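Local coordinates for phosphodiesterase (Candida albicans, PDB 6CPU), which belongs to the HD-type phosphodiesterase family and holds a zinc and a magnesium ion close together in a largely helical domain, at residues Y267-H278 with L347-G355; S376-I387 with R412-D423. All coordinates share one frame; numbering follows the deposited sequence.

Contact 1 (Y267-H278 with L347-G355); sequences YKNGNPFHNFRH and LGHDVGHPG. With ZN (zinc ion), chain B; MG (magnesium ion), chain C.
His278, near the start of helix 276-292, and the neighbours His349 and Asp350, in the loop that follows helix 336-348, converge on one zinc ion; His349-Asp350 is the HD pair that gives this phosphodiesterase superfamily its name. The NE2 atoms of His278 and His349 each lie 2.2 Å from the zinc and Asp350 OD2 lies 2.1 Å from it, while Asp462 and two waters complete the shell. Asp350 OD1 binds the magnesium ion, and one zinc-bound water also reaches it, so a carboxylate and a water both bridge the metals. Asp350 OD2 also sits at the edge of the His278 ring, with the carboxylate turned only 28° from the ring plane.

Two side chains of 267-278 bond to the backbone of 347-355. Tyr267 OH donates to Leu347 O at 2.7 Å and accepts from Asp350 N at 3.2 Å, so one hydroxyl bridges the type I turn Gly348-Val351 that carries both zinc ligands. Asn271 ND2 donates to His353 O at 2.8 Å and also to His274 O; both acceptors lie near its amide plane, and Arg127 holds OD1, so the amide's rotation is set.

Aromatic contacts finish the join. The His274 and His353 rings form an offset stack, centroids 3.8 Å apart and planes at 4°. Phe273 covers the other face of His274, whose ND1 bonds Glu483. At the edge of the His353 ring, in its plane, ND1 accepts from Gly355 N.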
loop_
_atom_site.group_PDB
_atom_site.type_symbol
_atom_site.label_atom_id
_atom_site.label_comp_id
_atom_site.label_asym_id
_atom_site.label_seq_id
_atom_site.Cartn_x
_atom_site.Cartn_y
_atom_site.Cartn_z
ATOM N N TYR A 267 -2.671 3.310 3.133
ATOM C CA TYR A 267 -1.232 3.540 3.007
ATOM C C TYR A 267 -0.907 4.963 3.415
ATOM O O TYR A 267 -1.685 5.874 3.168
ATOM C CB TYR A 267 -0.770 3.239 1.565
ATOM C CG TYR A 267 -0.611 1.762 1.306
ATOM C CD1 TYR A 267 -1.619 1.011 0.721
ATOM C CD2 TYR A 267 0.563 1.100 1.666
ATOM C CE1 TYR A 267 -1.476 -0.351 0.519
ATOM C CE2 TYR A 267 0.703 -0.266 1.468
ATOM C CZ TYR A 267 -0.308 -0.990 0.892
ATOM O OH TYR A 267 -0.134 -2.364 0.697
ATOM N N LYS A 268 0.228 5.162 4.075
ATOM C CA LYS A 268 0.610 6.502 4.541
ATOM C C LYS A 268 1.392 7.261 3.458
ATOM O O LYS A 268 2.518 6.879 3.126
ATOM C CB LYS A 268 1.439 6.374 5.819
ATOM C CG LYS A 268 0.598 5.780 6.932
ATOM C CD LYS A 268 1.402 5.471 8.162
ATOM C CE LYS A 268 0.533 5.355 9.403
ATOM N NZ LYS A 268 -0.763 4.684 9.171
ATOM N N ASN A 269 0.795 8.333 2.931
ATOM C CA ASN A 269 1.323 9.011 1.752
ATOM C C ASN A 269 2.661 9.658 1.971
ATOM O O ASN A 269 3.422 9.823 1.026
ATOM C CB ASN A 269 0.391 10.118 1.303
ATOM C CG ASN A 269 -0.907 9.590 0.813
ATOM O OD1 ASN A 269 -1.692 9.049 1.601
ATOM N ND2 ASN A 269 -1.148 9.721 -0.480
ATOM N N GLY A 270 2.916 10.074 3.200
ATOM C CA GLY A 270 4.210 10.679 3.547
ATOM C C GLY A 270 5.344 9.710 3.796
ATOM O O GLY A 270 6.468 10.150 4.076
ATOM N N ASN A 271 5.090 8.401 3.749
ATOM C CA ASN A 271 6.178 7.443 3.862
ATOM C C ASN A 271 7.014 7.577 2.587
ATOM O O ASN A 271 6.463 7.518 1.491
ATOM C CB ASN A 271 5.711 5.998 3.994
ATOM C CG ASN A 271 5.096 5.675 5.361
ATOM O OD1 ASN A 271 5.010 6.507 6.266
ATOM N ND2 ASN A 271 4.682 4.454 5.503
ATOM N N PRO A 272 8.344 7.771 2.720
ATOM C CA PRO A 272 9.090 7.879 1.453
ATOM C C PRO A 272 9.093 6.595 0.637
ATOM O O PRO A 272 9.035 6.656 -0.599
ATOM C CB PRO A 272 10.507 8.260 1.914
ATOM C CG PRO A 272 10.300 8.922 3.221
ATOM C CD PRO A 272 9.176 8.150 3.871
ATOM N N PHE A 273 9.168 5.442 1.295
ATOM C CA PHE A 273 9.215 4.164 0.607
ATOM C C PHE A 273 7.950 3.310 0.720
ATOM O O PHE A 273 7.379 2.935 -0.300
ATOM C CB PHE A 273 10.393 3.330 1.104
ATOM C CG PHE A 273 10.603 2.070 0.323
ATOM C CD1 PHE A 273 11.435 2.065 -0.780
ATOM C CD2 PHE A 273 9.979 0.887 0.683
ATOM C CE1 PHE A 273 11.641 0.918 -1.504
ATOM C CE2 PHE A 273 10.168 -0.268 -0.046
ATOM C CZ PHE A 273 11.016 -0.255 -1.146
ATOM N N HIS A 274 7.551 2.976 1.954
ATOM C CA HIS A 274 6.398 2.079 2.205
ATOM C C HIS A 274 5.048 2.780 2.088
ATOM O O HIS A 274 4.299 2.898 3.053
ATOM C CB HIS A 274 6.549 1.391 3.567
ATOM C CG HIS A 274 7.669 0.400 3.599
ATOM N ND1 HIS A 274 8.911 0.694 4.120
ATOM C CD2 HIS A 274 7.750 -0.863 3.125
ATOM C CE1 HIS A 274 9.702 -0.359 3.988
ATOM N NE2 HIS A 274 9.021 -1.316 3.382
ATOM N N ASN A 275 4.763 3.240 0.882
ATOM C CA ASN A 275 3.524 3.956 0.566
ATOM C C ASN A 275 2.752 3.180 -0.489
ATOM O O ASN A 275 3.096 2.043 -0.807
ATOM C CB ASN A 275 3.842 5.368 0.118
ATOM C CG ASN A 275 4.810 5.404 -1.048
ATOM O OD1 ASN A 275 4.917 4.461 -1.812
ATOM N ND2 ASN A 275 5.528 6.482 -1.157
ATOM N N PHE A 276 1.678 3.768 -0.988
ATOM C CA PHE A 276 0.828 3.097 -1.984
ATOM C C PHE A 276 1.620 2.806 -3.269
ATOM O O PHE A 276 1.421 1.773 -3.895
ATOM C CB PHE A 276 -0.360 3.979 -2.273
ATOM C CG PHE A 276 -1.324 3.403 -3.255
ATOM C CD1 PHE A 276 -1.960 2.208 -2.995
ATOM C CD2 PHE A 276 -1.650 4.109 -4.413
ATOM C CE1 PHE A 276 -2.862 1.684 -3.908
ATOM C CE2 PHE A 276 -2.568 3.595 -5.317
ATOM C CZ PHE A 276 -3.167 2.390 -5.061
ATOM N N ARG A 277 2.541 3.693 -3.619
ATOM C CA ARG A 277 3.399 3.488 -4.805
ATOM C C ARG A 277 4.203 2.177 -4.710
ATOM O O ARG A 277 4.290 1.447 -5.703
ATOM C CB ARG A 277 4.301 4.704 -5.062
ATOM C CG ARG A 277 5.289 4.567 -6.224
ATOM C CD ARG A 277 6.053 5.850 -6.519
ATOM N NE ARG A 277 5.138 6.912 -6.916
ATOM C CZ ARG A 277 4.678 7.877 -6.132
ATOM N NH1 ARG A 277 5.097 8.021 -4.873
ATOM N NH2 ARG A 277 3.800 8.729 -6.625
ATOM N N HIS A 278 4.753 1.879 -3.529
ATOM C CA HIS A 278 5.466 0.608 -3.282
ATOM C C HIS A 278 4.542 -0.583 -3.436
ATOM O O HIS A 278 4.906 -1.578 -4.053
ATOM C CB HIS A 278 6.142 0.591 -1.893
ATOM C CG HIS A 278 6.659 -0.755 -1.468
ATOM N ND1 HIS A 278 7.656 -1.428 -2.147
ATOM C CD2 HIS A 278 6.317 -1.551 -0.421
ATOM C CE1 HIS A 278 7.901 -2.579 -1.539
ATOM N NE2 HIS A 278 7.102 -2.681 -0.488
ATOM N N LEU A 347 -1.073 -6.321 -3.331
ATOM C CA LEU A 347 -1.710 -5.013 -3.162
ATOM C C LEU A 347 -1.796 -4.587 -1.683
ATOM O O LEU A 347 -1.550 -3.411 -1.342
ATOM C CB LEU A 347 -3.106 -5.019 -3.796
ATOM C CG LEU A 347 -3.915 -3.729 -3.651
ATOM C CD1 LEU A 347 -3.176 -2.533 -4.232
ATOM C CD2 LEU A 347 -5.269 -3.898 -4.298
ATOM N N GLY A 348 -2.126 -5.531 -0.812
ATOM C CA GLY A 348 -2.346 -5.243 0.612
ATOM C C GLY A 348 -1.175 -5.536 1.532
ATOM O O GLY A 348 -1.278 -5.371 2.758
ATOM N N HIS A 349 -0.035 -5.945 0.970
ATOM C CA HIS A 349 1.003 -6.569 1.803
ATOM C C HIS A 349 1.691 -5.635 2.807
ATOM O O HIS A 349 2.289 -6.125 3.768
ATOM C CB HIS A 349 2.058 -7.286 0.934
ATOM C CG HIS A 349 3.185 -6.401 0.518
ATOM N ND1 HIS A 349 3.076 -5.493 -0.510
ATOM C CD2 HIS A 349 4.432 -6.256 1.020
ATOM C CE1 HIS A 349 4.210 -4.824 -0.627
ATOM N NE2 HIS A 349 5.054 -5.272 0.288
ATOM N N ASP A 350 1.614 -4.319 2.597
ATOM C CA ASP A 350 2.187 -3.346 3.521
ATOM C C ASP A 350 1.137 -2.378 4.085
ATOM O O ASP A 350 1.495 -1.299 4.529
ATOM C CB ASP A 350 3.323 -2.554 2.821
ATOM C CG ASP A 350 4.696 -3.250 2.911
ATOM O OD1 ASP A 350 4.914 -3.988 3.887
ATOM O OD2 ASP A 350 5.565 -3.022 2.032
ATOM N N VAL A 351 -0.152 -2.731 4.048
ATOM C CA VAL A 351 -1.185 -1.788 4.504
ATOM C C VAL A 351 -0.896 -1.244 5.904
ATOM O O VAL A 351 -0.565 -1.984 6.827
ATOM C CB VAL A 351 -2.638 -2.330 4.453
ATOM C CG1 VAL A 351 -3.118 -2.500 3.018
ATOM C CG2 VAL A 351 -2.789 -3.607 5.239
ATOM N N GLY A 352 -1.004 0.070 6.045
ATOM C CA GLY A 352 -0.893 0.712 7.354
ATOM C C GLY A 352 0.543 0.873 7.806
ATOM O O GLY A 352 0.785 1.221 8.932
ATOM N N HIS A 353 1.502 0.619 6.925
ATOM C CA HIS A 353 2.917 0.630 7.312
ATOM C C HIS A 353 3.262 2.016 7.828
ATOM O O HIS A 353 2.954 2.986 7.166
ATOM C CB HIS A 353 3.779 0.242 6.102
ATOM C CG HIS A 353 5.190 -0.136 6.430
ATOM N ND1 HIS A 353 6.090 0.758 6.955
ATOM C CD2 HIS A 353 5.877 -1.287 6.235
ATOM C CE1 HIS A 353 7.264 0.172 7.104
ATOM N NE2 HIS A 353 7.164 -1.070 6.678
ATOM N N PRO A 354 3.859 2.128 9.033
ATOM C CA PRO A 354 4.100 3.423 9.661
ATOM C C PRO A 354 5.431 4.097 9.279
ATOM O O PRO A 354 5.730 5.184 9.759
ATOM C CB PRO A 354 4.128 3.069 11.150
ATOM C CG PRO A 354 4.760 1.731 11.155
ATOM C CD PRO A 354 4.224 1.028 9.944
ATOM N N GLY A 355 6.199 3.453 8.425
ATOM C CA GLY A 355 7.454 4.007 7.928
ATOM C C GLY A 355 8.662 3.610 8.779
ATOM O O GLY A 355 9.699 4.266 8.711
HETATM ZN ZN ZN B . 6.843 -4.276 0.984
HETATM MG MG MG C . 6.489 -5.308 4.537
HETATM O O HOH W 1 1.876 2.893 4.530
HETATM O O HOH W 2 -1.459 2.076 10.365
HETATM O O HOH W 3 8.723 -3.428 1.782
HETATM O O HOH W 4 7.027 -5.688 2.614
HETATM O O HOH W 5 7.875 -6.896 5.126
HETATM O O HOH W 6 6.244 -4.718 6.636
HETATM O O HOH W 7 7.933 -3.926 4.622
#

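Contact 2 (S376-I387 with R412-D423); sequences SVLESYHASLFI and RSLIISSILATD
Ile419 packs against the helix of Ala383 with both of its branches: CG2 comes within 4.0 Å of Ala383 CB and also rests on the backbone at Glu379 O, while CD1 reaches Phe386 CD2 at 3.8 Å. One turn earlier, Ile415 CG2 meets the Phe386 ring at its edge and touches Ile387 CD1 at 3.8 Å. Ile387 uses its other branch, anti to the backbone N, to bring CG2 within 3.7 Å of Arg412 NE, crossing the extended arginine at about a right angle.

At the far end the contact turns polar. Ser376 OG donates a short bond of 2.5 Å to Asp423 OD2, arriving on the anti side of the carboxylate and somewhat out of its plane. Glu379 folds back at chi2 (80°), which stacks its carboxylate on that of Asp423 with planes 19° apart and Glu379 OE1 3.7 Å from Asp423 OD1. If both are ionised they would repel; Asn358 bonds Glu379 OE1 and Gly425 N bonds Asp423 OD1, which probably offsets this.

Waters and neighbouring helices position this shell. One water joins Ser376 OG to Leu420 O; another, bound to magnesium, donates to Glu379 OE2 at 2.6 Å and to Thr422 O. Val344 of helix 336-348 touches both Phe386 and Ile415, and helix 446-462 packs on Leu414 and Ala421. With axes 8.6 Å apart and N-to-C directions at 153°, segments 377-387 and 412-421 form an antiparallel helix pair whose polar end supplies second-shell groups to the metal site of the helical phosphodiesterase domain.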
loop_
_atom_site.group_PDB
_atom_site.type_symbol
_atom_site.label_atom_id
_atom_site.label_comp_id
_atom_site.label_asym_id
_atom_site.label_seq_id
_atom_site.Cartn_x
_atom_site.Cartn_y
_atom_site.Cartn_z
ATOM N N SER A 376 7.316 -11.314 13.544
ATOM C CA SER A 376 6.722 -10.767 12.303
ATOM C C SER A 376 5.792 -9.606 12.604
ATOM O O SER A 376 4.630 -9.630 12.209
ATOM C CB SER A 376 5.931 -11.857 11.559
ATOM O OG SER A 376 6.758 -12.939 11.186
ATOM N N VAL A 377 6.312 -8.588 13.288
ATOM C CA VAL A 377 5.466 -7.565 13.932
ATOM C C VAL A 377 4.642 -6.785 12.898
ATOM O O VAL A 377 3.416 -6.797 12.934
ATOM C CB VAL A 377 6.312 -6.598 14.789
ATOM C CG1 VAL A 377 5.503 -5.392 15.264
ATOM C CG2 VAL A 377 6.935 -7.339 15.973
ATOM N N LEU A 378 5.324 -6.117 11.970
ATOM C CA LEU A 378 4.630 -5.300 10.992
ATOM C C LEU A 378 3.808 -6.150 10.037
ATOM O O LEU A 378 2.687 -5.777 9.699
ATOM C CB LEU A 378 5.601 -4.374 10.241
ATOM C CG LEU A 378 6.231 -3.268 11.084
ATOM C CD1 LEU A 378 7.257 -2.471 10.279
ATOM C CD2 LEU A 378 5.175 -2.332 11.670
ATOM N N GLU A 379 4.315 -7.320 9.665
ATOM C CA GLU A 379 3.607 -8.174 8.714
ATOM C C GLU A 379 2.318 -8.743 9.325
ATOM O O GLU A 379 1.313 -8.934 8.627
ATOM C CB GLU A 379 4.513 -9.309 8.207
ATOM C CG GLU A 379 5.714 -8.835 7.387
ATOM C CD GLU A 379 6.881 -8.314 8.222
ATOM O OE1 GLU A 379 6.905 -8.498 9.463
ATOM O OE2 GLU A 379 7.801 -7.701 7.637
ATOM N N SER A 380 2.364 -9.066 10.612
ATOM C CA SER A 380 1.157 -9.502 11.311
ATOM C C SER A 380 0.089 -8.406 11.292
ATOM O O SER A 380 -1.085 -8.670 11.058
ATOM C CB SER A 380 1.482 -9.899 12.744
ATOM O OG SER A 380 2.443 -10.947 12.774
ATOM N N TYR A 381 0.526 -7.183 11.549
ATOM C CA TYR A 381 -0.294 -5.981 11.496
ATOM C C TYR A 381 -0.892 -5.769 10.092
ATOM O O TYR A 381 -2.111 -5.616 9.938
ATOM C CB TYR A 381 0.558 -4.780 11.945
ATOM C CG TYR A 381 -0.143 -3.446 11.853
ATOM C CD1 TYR A 381 0.100 -2.548 10.798
ATOM C CD2 TYR A 381 -1.037 -3.073 12.838
ATOM C CE1 TYR A 381 -0.553 -1.310 10.763
ATOM C CE2 TYR A 381 -1.690 -1.869 12.795
ATOM C CZ TYR A 381 -1.465 -1.000 11.777
ATOM O OH TYR A 381 -2.193 0.182 11.836
ATOM N N HIS A 382 -0.063 -5.838 9.055
ATOM C CA HIS A 382 -0.574 -5.669 7.694
ATOM C C HIS A 382 -1.635 -6.715 7.362
ATOM O O HIS A 382 -2.662 -6.392 6.788
ATOM C CB HIS A 382 0.520 -5.766 6.609
ATOM C CG HIS A 382 1.706 -4.896 6.844
ATOM N ND1 HIS A 382 1.607 -3.577 7.224
ATOM C CD2 HIS A 382 3.026 -5.160 6.738
ATOM C CE1 HIS A 382 2.817 -3.071 7.364
ATOM N NE2 HIS A 382 3.695 -4.013 7.076
ATOM N N ALA A 383 -1.386 -7.967 7.727
ATOM C CA ALA A 383 -2.314 -9.056 7.391
ATOM C C ALA A 383 -3.656 -8.868 8.114
ATOM O O ALA A 383 -4.737 -9.089 7.565
ATOM C CB ALA A 383 -1.701 -10.395 7.765
ATOM N N SER A 384 -3.574 -8.465 9.371
ATOM C CA SER A 384 -4.774 -8.325 10.172
ATOM C C SER A 384 -5.615 -7.164 9.646
ATOM O O SER A 384 -6.833 -7.297 9.442
ATOM C CB SER A 384 -4.412 -8.145 11.640
ATOM O OG SER A 384 -5.593 -8.184 12.427
ATOM N N LEU A 385 -4.973 -6.030 9.405
ATOM C CA LEU A 385 -5.660 -4.898 8.775
ATOM C C LEU A 385 -6.224 -5.203 7.405
ATOM O O LEU A 385 -7.363 -4.865 7.113
ATOM C CB LEU A 385 -4.732 -3.683 8.647
ATOM C CG LEU A 385 -4.964 -2.622 9.703
ATOM C CD1 LEU A 385 -4.635 -3.163 11.078
ATOM C CD2 LEU A 385 -4.163 -1.364 9.397
ATOM N N PHE A 386 -5.419 -5.779 6.522
ATOM C CA PHE A 386 -5.888 -5.962 5.156
ATOM C C PHE A 386 -7.115 -6.868 5.103
ATOM O O PHE A 386 -8.088 -6.577 4.391
ATOM C CB PHE A 386 -4.779 -6.499 4.268
ATOM C CG PHE A 386 -5.133 -6.543 2.815
ATOM C CD1 PHE A 386 -5.619 -5.409 2.154
ATOM C CD2 PHE A 386 -4.948 -7.698 2.089
ATOM C CE1 PHE A 386 -5.926 -5.463 0.793
ATOM C CE2 PHE A 386 -5.248 -7.752 0.735
ATOM C CZ PHE A 386 -5.728 -6.633 0.087
ATOM N N ILE A 387 -7.096 -7.939 5.885
ATOM C CA ILE A 387 -8.239 -8.848 5.905
ATOM C C ILE A 387 -9.426 -8.209 6.615
ATOM O O ILE A 387 -10.527 -8.195 6.080
ATOM C CB ILE A 387 -7.923 -10.202 6.581
ATOM C CG1 ILE A 387 -6.765 -10.928 5.876
ATOM C CG2 ILE A 387 -9.196 -11.066 6.650
ATOM C CD1 ILE A 387 -6.954 -11.160 4.387
ATOM N N ARG A 412 -8.652 -16.187 1.903
ATOM C CA ARG A 412 -8.271 -15.490 3.145
ATOM C C ARG A 412 -6.958 -16.048 3.708
ATOM O O ARG A 412 -5.985 -15.315 3.907
ATOM C CB ARG A 412 -9.408 -15.570 4.184
ATOM C CG ARG A 412 -9.062 -14.935 5.525
ATOM C CD ARG A 412 -10.215 -14.882 6.496
ATOM N NE ARG A 412 -9.740 -14.490 7.823
ATOM C CZ ARG A 412 -9.180 -15.308 8.714
ATOM N NH1 ARG A 412 -9.014 -16.599 8.444
ATOM N NH2 ARG A 412 -8.784 -14.829 9.891
ATOM N N SER A 413 -6.916 -17.361 3.929
ATOM C CA SER A 413 -5.723 -18.025 4.469
ATOM C C SER A 413 -4.512 -17.909 3.558
ATOM O O SER A 413 -3.393 -17.760 4.034
ATOM C CB SER A 413 -6.018 -19.507 4.756
ATOM O OG SER A 413 -6.961 -19.624 5.796
ATOM N N LEU A 414 -4.734 -17.972 2.244
ATOM C CA LEU A 414 -3.638 -17.838 1.288
ATOM C C LEU A 414 -3.068 -16.426 1.316
ATOM O O LEU A 414 -1.854 -16.249 1.282
ATOM C CB LEU A 414 -4.102 -18.193 -0.125
ATOM C CG LEU A 414 -3.068 -18.055 -1.251
ATOM C CD1 LEU A 414 -1.797 -18.826 -0.943
ATOM C CD2 LEU A 414 -3.683 -18.520 -2.568
ATOM N N ILE A 415 -3.949 -15.429 1.395
ATOM C CA ILE A 415 -3.507 -14.031 1.472
ATOM C C ILE A 415 -2.680 -13.789 2.744
ATOM O O ILE A 415 -1.626 -13.133 2.685
ATOM C CB ILE A 415 -4.701 -13.059 1.364
ATOM C CG1 ILE A 415 -5.260 -13.088 -0.065
ATOM C CG2 ILE A 415 -4.268 -11.644 1.748
ATOM C CD1 ILE A 415 -6.564 -12.347 -0.266
ATOM N N ILE A 416 -3.146 -14.313 3.883
ATOM C CA ILE A 416 -2.422 -14.182 5.158
ATOM C C ILE A 416 -1.037 -14.807 5.042
ATOM O O ILE A 416 -0.022 -14.203 5.405
ATOM C CB ILE A 416 -3.193 -14.840 6.326
ATOM C CG1 ILE A 416 -4.479 -14.043 6.608
ATOM C CG2 ILE A 416 -2.306 -14.953 7.566
ATOM C CD1 ILE A 416 -5.478 -14.760 7.486
ATOM N N SER A 417 -1.010 -16.031 4.528
ATOM C CA SER A 417 0.241 -16.749 4.329
ATOM C C SER A 417 1.239 -15.924 3.509
ATOM O O SER A 417 2.399 -15.771 3.891
ATOM C CB SER A 417 -0.050 -18.101 3.649
ATOM O OG SER A 417 1.135 -18.666 3.141
ATOM N N SER A 418 0.779 -15.364 2.396
ATOM C CA SER A 418 1.663 -14.631 1.487
ATOM C C SER A 418 2.131 -13.318 2.126
ATOM O O SER A 418 3.311 -12.959 2.038
ATOM C CB SER A 418 0.979 -14.388 0.139
ATOM O OG SER A 418 0.445 -15.607 -0.394
ATOM N N ILE A 419 1.227 -12.619 2.812
ATOM C CA ILE A 419 1.633 -11.409 3.497
ATOM C C ILE A 419 2.653 -11.712 4.595
ATOM O O ILE A 419 3.680 -11.020 4.697
ATOM C CB ILE A 419 0.417 -10.612 4.025
ATOM C CG1 ILE A 419 -0.396 -10.095 2.830
ATOM C CG2 ILE A 419 0.898 -9.437 4.863
ATOM C CD1 ILE A 419 -1.646 -9.313 3.192
ATOM N N LEU A 420 2.397 -12.744 5.400
ATOM C CA LEU A 420 3.331 -13.123 6.465
ATOM C C LEU A 420 4.704 -13.520 5.914
ATOM O O LEU A 420 5.740 -13.240 6.525
ATOM C CB LEU A 420 2.744 -14.239 7.333
ATOM C CG LEU A 420 1.609 -13.795 8.263
ATOM C CD1 LEU A 420 1.071 -14.984 9.043
ATOM C CD2 LEU A 420 2.049 -12.694 9.215
ATOM N N ALA A 421 4.702 -14.079 4.710
ATOM C CA ALA A 421 5.932 -14.502 4.048
ATOM C C ALA A 421 6.901 -13.361 3.720
ATOM O O ALA A 421 8.093 -13.614 3.516
ATOM C CB ALA A 421 5.592 -15.291 2.796
ATOM N N THR A 422 6.423 -12.113 3.682
ATOM C CA THR A 422 7.300 -10.978 3.363
ATOM C C THR A 422 8.182 -10.503 4.513
ATOM O O THR A 422 8.959 -9.580 4.331
ATOM C CB THR A 422 6.522 -9.763 2.813
ATOM O OG1 THR A 422 5.648 -9.247 3.828
ATOM C CG2 THR A 422 5.706 -10.169 1.589
ATOM N N ASP A 423 8.045 -11.120 5.686
ATOM C CA ASP A 423 8.909 -10.857 6.833
ATOM C C ASP A 423 10.334 -11.346 6.564
ATOM O O ASP A 423 10.573 -12.550 6.474
ATOM C CB ASP A 423 8.352 -11.562 8.075
ATOM C CG ASP A 423 9.199 -11.337 9.324
ATOM O OD1 ASP A 423 10.070 -10.447 9.315
ATOM O OD2 ASP A 423 8.978 -12.056 10.323
HETATM O O HOH W 8 9.879 -12.450 13.289
HETATM O O HOH W 9 6.244 -14.451 9.028
HETATM O O HOH W 5 7.875 -6.896 5.126
#

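Both segments of contact 1 precede those of contact 2 along the chain; the centres are about 14 Å apart, and all four segments belong to the helical phosphodiesterase domain. Contact 1 is near the centre of the chain, about 4 Å from it; contact 2 lies about 13 Å out. They touch directly: His382 ND1 is 2.7 Å from Val351 O, a probable hydrogen bond, and the His382 ring meets that of His353. One magnesium-bound water takes part in each. Helix 336-348 also serves both, its end entering contact 1 and its Val344 touching contact 2. Helix 377-394 thus backs the metal-binding loop directly, while segment 412-423 reaches the site through the shared water.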